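Local coordinates for protein acylneuraminate lyase (Mycoplasma synoviae, PDB 4N4P) that belongs to the dihydrodipicolinate synthetase family of TIM-barrel proteins and is present as an assembly of four chains, at residues P17-K20 against L24-A27; V33-E38 against H264-G269; A268-T271 against W276-E279. All coordinates share one frame; numbering follows the deposited sequence.

Overall arrangement
Starting from the N terminus, the chain leaves strand 9-12 and doubles back on itself in interaction 1, a short loop whose second arm runs into helix 26-39. Interaction 2 opens on that same helix and closes only after the rest of the barrel and helix 253-263 have been traversed, so it joins the beginning of the barrel to the C-terminal helical region. Interaction 3 begins on the stretch where interaction 2 ends, sharing Ala268 and Gly269, and closes a short loop before helix 280-294; the three follow one another without nesting. Although distant in sequence, interactions 1 and 3 meet through Phe18 O and Tyr270 N, while His25 of interaction 1 bonds to Asp267 of segment 264-269.

Interaction 1 (P17-K20 against L24-A27); sequences PFTK and LHKA
His25 lies against Pro17 and Thr19 with both its backbone and its CB, and it carries the largest share of this contact. Its N-H points to the proline carbonyl: the hydrogen bond from His25 N to Pro17 O is 3.0 Å long and almost straight (165° at the hydrogen). On the next flank, Thr19 CG2 reaches to 3.9 Å from His25 CB, the two side chains crossing at about a right angle. With CG anti to the backbone N (chi1 -173°), the imidazole passes obliquely by that methyl and carries NE2 to a hydrogen bond with Asp267. The hydroxyl of Thr19 is engaged by Asp21 and the backbone N of Lys23. Pro17 adds its ring, whose CB is 4.1 Å from His25 CB.

Leu24 sets out in the other direction, but its end returns: CD1 comes to 3.6 Å from Pro17 O and to 4.2 Å from Phe18 CE1. The Phe18 ring turns an edge to the leucine backbone, with CD1 3.9 Å from Leu24 CA. Leu24 also touches Val65 of helix 59-73. A single beta bridge pairs Phe18 with Leu24 and closes the loop between them, and His25 takes the N-cap position of helix 26-39, making this the loop that links the first strand of a TIM barrel to its following helix.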
loop_
_atom_site.group_PDB
_atom_site.type_symbol
_atom_site.label_atom_id
_atom_site.label_comp_id
_atom_site.label_asym_id
_atom_site.label_seq_id
_atom_site.Cartn_x
_atom_site.Cartn_y
_atom_site.Cartn_z
ATOM N N PRO A 17 -17.407 -15.440 -26.097
ATOM C CA PRO A 17 -17.007 -15.171 -27.475
ATOM C C PRO A 17 -17.640 -13.932 -28.097
ATOM O O PRO A 17 -18.854 -13.740 -28.031
ATOM C CB PRO A 17 -17.455 -16.438 -28.215
ATOM C CG PRO A 17 -17.316 -17.488 -27.164
ATOM C CD PRO A 17 -17.957 -16.800 -25.978
ATOM N N PHE A 18 -16.803 -13.082 -28.680
ATOM C CA PHE A 18 -17.311 -11.981 -29.492
ATOM C C PHE A 18 -16.692 -12.068 -30.865
ATOM O O PHE A 18 -15.588 -12.574 -31.017
ATOM C CB PHE A 18 -16.930 -10.620 -28.901
ATOM C CG PHE A 18 -17.366 -10.413 -27.475
ATOM C CD1 PHE A 18 -18.712 -10.269 -27.146
ATOM C CD2 PHE A 18 -16.414 -10.328 -26.463
ATOM C CE1 PHE A 18 -19.098 -10.061 -25.823
ATOM C CE2 PHE A 18 -16.784 -10.109 -25.152
ATOM C CZ PHE A 18 -18.131 -9.992 -24.821
ATOM N N THR A 19 -17.402 -11.563 -31.869
ATOM C CA THR A 19 -16.844 -11.470 -33.220
ATOM C C THR A 19 -15.766 -10.410 -33.232
ATOM O O THR A 19 -15.686 -9.593 -32.320
ATOM C CB THR A 19 -17.936 -11.096 -34.263
ATOM O OG1 THR A 19 -18.407 -9.785 -33.990
ATOM C CG2 THR A 19 -19.106 -12.078 -34.166
ATOM N N LYS A 20 -14.926 -10.419 -34.264
ATOM C CA LYS A 20 -13.885 -9.402 -34.389
ATOM C C LYS A 20 -14.438 -8.004 -34.249
ATOM O O LYS A 20 -13.788 -7.134 -33.667
ATOM C CB LYS A 20 -13.157 -9.512 -35.721
ATOM C CG LYS A 20 -12.205 -10.664 -35.818
ATOM C CD LYS A 20 -11.466 -10.613 -37.158
ATOM C CE LYS A 20 -10.536 -11.804 -37.324
ATOM N NZ LYS A 20 -9.127 -11.401 -37.112
ATOM N N LEU A 24 -21.808 -10.072 -29.814
ATOM C CA LEU A 24 -21.873 -11.379 -29.144
ATOM C C LEU A 24 -21.906 -12.501 -30.174
ATOM O O LEU A 24 -22.773 -12.512 -31.075
ATOM C CB LEU A 24 -23.106 -11.485 -28.238
ATOM C CG LEU A 24 -23.216 -12.787 -27.444
ATOM C CD1 LEU A 24 -22.024 -12.941 -26.493
ATOM C CD2 LEU A 24 -24.524 -12.787 -26.678
ATOM N N HIS A 25 -20.970 -13.439 -30.069
ATOM C CA HIS A 25 -20.934 -14.567 -31.002
ATOM C C HIS A 25 -21.659 -15.795 -30.428
ATOM O O HIS A 25 -21.067 -16.622 -29.721
ATOM C CB HIS A 25 -19.507 -14.891 -31.436
ATOM C CG HIS A 25 -19.435 -15.934 -32.506
ATOM N ND1 HIS A 25 -20.308 -15.961 -33.577
ATOM C CD2 HIS A 25 -18.591 -16.971 -32.680
ATOM C CE1 HIS A 25 -20.013 -16.990 -34.352
ATOM N NE2 HIS A 25 -18.971 -17.616 -33.832
ATOM N N LYS A 26 -22.954 -15.877 -30.730
ATOM C CA LYS A 26 -23.855 -16.808 -30.059
ATOM C C LYS A 26 -23.450 -18.249 -30.288
ATOM O O LYS A 26 -23.410 -19.009 -29.327
ATOM C CB LYS A 26 -25.320 -16.574 -30.482
ATOM C CG LYS A 26 -25.767 -15.143 -30.303
ATOM C CD LYS A 26 -27.245 -15.084 -29.948
ATOM C CE LYS A 26 -27.917 -13.815 -30.402
ATOM N NZ LYS A 26 -28.935 -14.184 -31.429
ATOM N N ALA A 27 -23.111 -18.613 -31.529
ATOM C CA ALA A 27 -22.680 -19.978 -31.840
ATOM C C ALA A 27 -21.399 -20.323 -31.101
ATOM O O ALA A 27 -21.168 -21.485 -30.738
ATOM C CB ALA A 27 -22.477 -20.161 -33.368
#

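Interaction 2 (V33-E38 against H264-G269); sequences VNFLVE and HGVDAG
The Schellman motif that ends helix 253-263, with Gly265 as its C-prime residue, turns the chain so that Val266 lands on Phe35 of helix 26-39. Val266 N bonds back to Met261 O in this motif, and the positive phi of Gly265 lets the backbone make the turn. One methyl does nearly all the touching: Val266 CG2 is 3.5 Å from Phe35 CD1, and the same methyl also touches Phe35 CG and CB. It approaches the phenyl group obliquely at the root of the ring, and the two side chains cross at about a right angle. Phe35 holds its CG anti to the backbone N (chi1 176°), which sends the ring out from its helix toward the loop. Farther along the ring, Phe35 CE1 meets His264 CB at 4.2 Å, a looser touch near the exposed margin; the imidazole's ND1 bonds to the carbonyl of Ile260.

No hydrogen bond joins the two segments, so the contact is apolar packing. Met261 of helix 253-263 touches both Phe35 and Val266. Elsewhere on helix 26-39, Val33 and Leu36 pack on Ile45 of strand 44-47, and Val33 also touches Val69 of helix 59-73.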
loop_
_atom_site.group_PDB
_atom_site.type_symbol
_atom_site.label_atom_id
_atom_site.label_comp_id
_atom_site.label_asym_id
_atom_site.label_seq_id
_atom_site.Cartn_x
_atom_site.Cartn_y
_atom_site.Cartn_z
ATOM N N VAL A 33 -18.689 -23.935 -24.482
ATOM C CA VAL A 33 -19.274 -24.834 -23.463
ATOM C C VAL A 33 -18.921 -26.292 -23.770
ATOM O O VAL A 33 -18.423 -27.021 -22.898
ATOM C CB VAL A 33 -20.811 -24.619 -23.288
ATOM C CG1 VAL A 33 -21.441 -25.709 -22.342
ATOM C CG2 VAL A 33 -21.102 -23.232 -22.736
ATOM N N ASN A 34 -19.144 -26.738 -25.015
ATOM C CA ASN A 34 -18.786 -28.108 -25.370
ATOM C C ASN A 34 -17.312 -28.413 -25.163
ATOM O O ASN A 34 -16.964 -29.500 -24.723
ATOM C CB ASN A 34 -19.180 -28.440 -26.820
ATOM C CG ASN A 34 -20.694 -28.433 -27.057
ATOM O OD1 ASN A 34 -21.515 -28.500 -26.137
ATOM N ND2 ASN A 34 -21.065 -28.380 -28.340
ATOM N N PHE A 35 -16.435 -27.469 -25.512
ATOM C CA PHE A 35 -14.999 -27.649 -25.330
ATOM C C PHE A 35 -14.690 -27.872 -23.835
ATOM O O PHE A 35 -13.960 -28.808 -23.463
ATOM C CB PHE A 35 -14.258 -26.413 -25.877
ATOM C CG PHE A 35 -12.771 -26.435 -25.656
ATOM C CD1 PHE A 35 -11.955 -27.290 -26.385
ATOM C CD2 PHE A 35 -12.187 -25.556 -24.727
ATOM C CE1 PHE A 35 -10.563 -27.283 -26.195
ATOM C CE2 PHE A 35 -10.823 -25.540 -24.534
ATOM C CZ PHE A 35 -10.004 -26.400 -25.271
ATOM N N LEU A 36 -15.299 -27.058 -22.985
ATOM C CA LEU A 36 -15.056 -27.152 -21.536
ATOM C C LEU A 36 -15.560 -28.481 -20.971
ATOM O O LEU A 36 -14.864 -29.163 -20.206
ATOM C CB LEU A 36 -15.707 -25.975 -20.804
ATOM C CG LEU A 36 -15.123 -24.605 -21.194
ATOM C CD1 LEU A 36 -15.812 -23.468 -20.434
ATOM C CD2 LEU A 36 -13.606 -24.629 -20.917
ATOM N N VAL A 37 -16.774 -28.855 -21.359
ATOM C CA VAL A 37 -17.365 -30.103 -20.882
ATOM C C VAL A 37 -16.640 -31.313 -21.464
ATOM O O VAL A 37 -16.295 -32.231 -20.735
ATOM C CB VAL A 37 -18.873 -30.173 -21.239
ATOM C CG1 VAL A 37 -19.490 -31.558 -20.858
ATOM C CG2 VAL A 37 -19.648 -29.005 -20.555
ATOM N N GLU A 38 -16.416 -31.315 -22.778
ATOM C CA GLU A 38 -16.014 -32.558 -23.461
ATOM C C GLU A 38 -14.521 -32.752 -23.575
ATOM O O GLU A 38 -14.043 -33.888 -23.555
ATOM C CB GLU A 38 -16.659 -32.624 -24.858
ATOM C CG GLU A 38 -18.174 -32.554 -24.814
ATOM C CD GLU A 38 -18.807 -32.140 -26.150
ATOM O OE1 GLU A 38 -18.144 -32.232 -27.205
ATOM O OE2 GLU A 38 -19.972 -31.697 -26.135
ATOM N N HIS A 264 -7.436 -24.695 -31.118
ATOM C CA HIS A 264 -8.000 -26.045 -30.960
ATOM C C HIS A 264 -9.321 -26.225 -31.731
ATOM O O HIS A 264 -10.081 -27.168 -31.446
ATOM C CB HIS A 264 -8.193 -26.356 -29.482
ATOM C CG HIS A 264 -6.908 -26.604 -28.765
ATOM N ND1 HIS A 264 -6.060 -25.586 -28.380
ATOM C CD2 HIS A 264 -6.302 -27.757 -28.409
ATOM C CE1 HIS A 264 -4.992 -26.105 -27.797
ATOM N NE2 HIS A 264 -5.116 -27.421 -27.801
ATOM N N GLY A 265 -9.568 -25.308 -32.670
ATOM C CA GLY A 265 -10.740 -25.333 -33.585
ATOM C C GLY A 265 -12.052 -24.869 -32.961
ATOM O O GLY A 265 -13.154 -25.136 -33.506
ATOM N N VAL A 266 -11.950 -24.197 -31.812
ATOM C CA VAL A 266 -13.123 -23.720 -31.081
ATOM C C VAL A 266 -13.376 -22.262 -31.469
ATOM O O VAL A 266 -12.484 -21.425 -31.380
ATOM C CB VAL A 266 -12.913 -23.844 -29.534
ATOM C CG1 VAL A 266 -14.144 -23.349 -28.755
ATOM C CG2 VAL A 266 -12.592 -25.288 -29.158
ATOM N N ASP A 267 -14.590 -21.969 -31.902
ATOM C CA ASP A 267 -14.954 -20.637 -32.376
ATOM C C ASP A 267 -15.147 -19.678 -31.195
ATOM O O ASP A 267 -16.232 -19.130 -30.982
ATOM C CB ASP A 267 -16.226 -20.749 -33.238
ATOM C CG ASP A 267 -16.430 -19.577 -34.191
ATOM O OD1 ASP A 267 -15.563 -18.689 -34.317
ATOM O OD2 ASP A 267 -17.498 -19.571 -34.865
ATOM N N ALA A 268 -14.067 -19.450 -30.442
ATOM C CA ALA A 268 -14.109 -18.668 -29.219
ATOM C C ALA A 268 -14.088 -17.160 -29.425
ATOM O O ALA A 268 -14.293 -16.405 -28.472
ATOM C CB ALA A 268 -12.947 -19.086 -28.283
ATOM N N GLY A 269 -13.804 -16.719 -30.651
ATOM C CA GLY A 269 -13.876 -15.296 -30.987
ATOM C C GLY A 269 -12.808 -14.441 -30.338
ATOM O O GLY A 269 -11.698 -14.912 -30.084
#

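Interaction 3 (A268-T271 against W276-E279); sequences AGYT and WRYE
Arg277 starts with CG trans to its backbone N and then bends twice, at chi2 (68°) and chi3 (54°), which curls the guanidinium across Tyr270 CB and toward the carbonyl of Thr271. There Arg277 NH2 donates to Thr271 O at 3.0 Å, meeting the oxygen nearly head-on to the carbonyl while the N-H itself is bent (147°). The oxygen lies near the guanidinium plane, at its edge, only modestly tilted out of it. The same nitrogen also bonds to Lys20 O, so two backbone carbonyls from different loops grip NH2 and probably limit the rotation of the group.

Tyr270 supplies the apolar floor. Its CB sits over one face of the guanidinium, offset toward the rim, 3.6 Å from Arg277 NH2 and 3.7 Å from Arg277 CZ. Alongside, Tyr270 CD1 lies 4.0 Å from Arg277 CD. The phenol and guanidinium planes are inclined to each other, and the ring makes its cation-pi contact with Arg262 instead. Arg277 NE, buried here, finds no partner in the model. Thr271 OG1 comes only to 4.0 Å from Trp276 O, which accepts from Gln255.

Just ahead of the arginine, the backbone N of Trp276 bonds to Glu120 of a second subunit. Glu279 is the N-cap of helix 280-294. The contact therefore folds up the connection between helices 253-263 and 280-294, in the C-terminal helical extension that follows the TIM barrel in this family.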
loop_
_atom_site.group_PDB
_atom_site.type_symbol
_atom_site.label_atom_id
_atom_site.label_comp_id
_atom_site.label_asym_id
_atom_site.label_seq_id
_atom_site.Cartn_x
_atom_site.Cartn_y
_atom_site.Cartn_z
ATOM N N ALA A 268 -14.067 -19.450 -30.442
ATOM C CA ALA A 268 -14.109 -18.668 -29.219
ATOM C C ALA A 268 -14.088 -17.160 -29.425
ATOM O O ALA A 268 -14.293 -16.405 -28.472
ATOM C CB ALA A 268 -12.947 -19.086 -28.283
ATOM N N GLY A 269 -13.804 -16.719 -30.651
ATOM C CA GLY A 269 -13.876 -15.296 -30.987
ATOM C C GLY A 269 -12.808 -14.441 -30.338
ATOM O O GLY A 269 -11.698 -14.912 -30.084
ATOM N N TYR A 270 -13.138 -13.171 -30.128
ATOM C CA TYR A 270 -12.187 -12.155 -29.666
ATOM C C TYR A 270 -12.701 -11.416 -28.447
ATOM O O TYR A 270 -13.879 -11.523 -28.077
ATOM C CB TYR A 270 -11.849 -11.173 -30.819
ATOM C CG TYR A 270 -11.195 -11.918 -31.975
ATOM C CD1 TYR A 270 -9.811 -11.970 -32.088
ATOM C CD2 TYR A 270 -11.961 -12.652 -32.891
ATOM C CE1 TYR A 270 -9.195 -12.688 -33.104
ATOM C CE2 TYR A 270 -11.349 -13.389 -33.911
ATOM C CZ TYR A 270 -9.969 -13.391 -34.007
ATOM O OH TYR A 270 -9.356 -14.102 -35.012
ATOM N N THR A 271 -11.812 -10.660 -27.818
ATOM C CA THR A 271 -12.190 -9.764 -26.739
ATOM C C THR A 271 -12.849 -8.524 -27.301
ATOM O O THR A 271 -12.694 -8.225 -28.475
ATOM C CB THR A 271 -10.968 -9.354 -25.888
ATOM O OG1 THR A 271 -9.991 -8.682 -26.704
ATOM C CG2 THR A 271 -10.340 -10.607 -25.280
ATOM N N TRP A 276 -6.788 -4.968 -25.518
ATOM C CA TRP A 276 -5.869 -4.907 -26.642
ATOM C C TRP A 276 -6.169 -6.006 -27.654
ATOM O O TRP A 276 -6.312 -7.184 -27.291
ATOM C CB TRP A 276 -4.434 -5.047 -26.145
ATOM C CG TRP A 276 -3.429 -4.762 -27.222
ATOM C CD1 TRP A 276 -2.775 -5.672 -28.011
ATOM C CD2 TRP A 276 -2.998 -3.470 -27.654
ATOM N NE1 TRP A 276 -1.948 -5.017 -28.905
ATOM C CE2 TRP A 276 -2.064 -3.665 -28.700
ATOM C CE3 TRP A 276 -3.302 -2.160 -27.249
ATOM C CZ2 TRP A 276 -1.421 -2.592 -29.350
ATOM C CZ3 TRP A 276 -2.673 -1.090 -27.900
ATOM C CH2 TRP A 276 -1.731 -1.322 -28.935
ATOM N N ARG A 277 -6.284 -5.618 -28.925
ATOM C CA ARG A 277 -6.390 -6.599 -30.019
ATOM C C ARG A 277 -5.018 -6.854 -30.624
ATOM O O ARG A 277 -4.413 -5.942 -31.171
ATOM C CB ARG A 277 -7.356 -6.087 -31.095
ATOM C CG ARG A 277 -7.532 -7.005 -32.327
ATOM C CD ARG A 277 -8.242 -8.300 -31.990
ATOM N NE ARG A 277 -9.516 -8.057 -31.338
ATOM C CZ ARG A 277 -10.657 -7.826 -31.981
ATOM N NH1 ARG A 277 -10.703 -7.819 -33.302
ATOM N NH2 ARG A 277 -11.760 -7.609 -31.290
ATOM N N TYR A 278 -4.521 -8.083 -30.506
ATOM C CA TYR A 278 -3.184 -8.415 -31.001
ATOM C C TYR A 278 -3.229 -8.684 -32.498
ATOM O O TYR A 278 -4.287 -8.946 -33.049
ATOM C CB TYR A 278 -2.620 -9.646 -30.266
ATOM C CG TYR A 278 -2.243 -9.378 -28.837
ATOM C CD1 TYR A 278 -0.965 -8.924 -28.509
ATOM C CD2 TYR A 278 -3.182 -9.558 -27.799
ATOM C CE1 TYR A 278 -0.609 -8.652 -27.197
ATOM C CE2 TYR A 278 -2.837 -9.295 -26.491
ATOM C CZ TYR A 278 -1.561 -8.850 -26.186
ATOM O OH TYR A 278 -1.255 -8.569 -24.874
ATOM N N GLU A 279 -2.084 -8.649 -33.172
ATOM C CA GLU A 279 -2.087 -9.139 -34.556
ATOM C C GLU A 279 -2.340 -10.647 -34.519
ATOM O O GLU A 279 -1.909 -11.330 -33.575
ATOM C CB GLU A 279 -0.802 -8.753 -35.314
ATOM C CG GLU A 279 -0.490 -7.252 -35.296
ATOM C CD GLU A 279 -1.610 -6.378 -35.896
ATOM O OE1 GLU A 279 -2.002 -6.605 -37.066
ATOM O OE2 GLU A 279 -2.095 -5.455 -35.195
#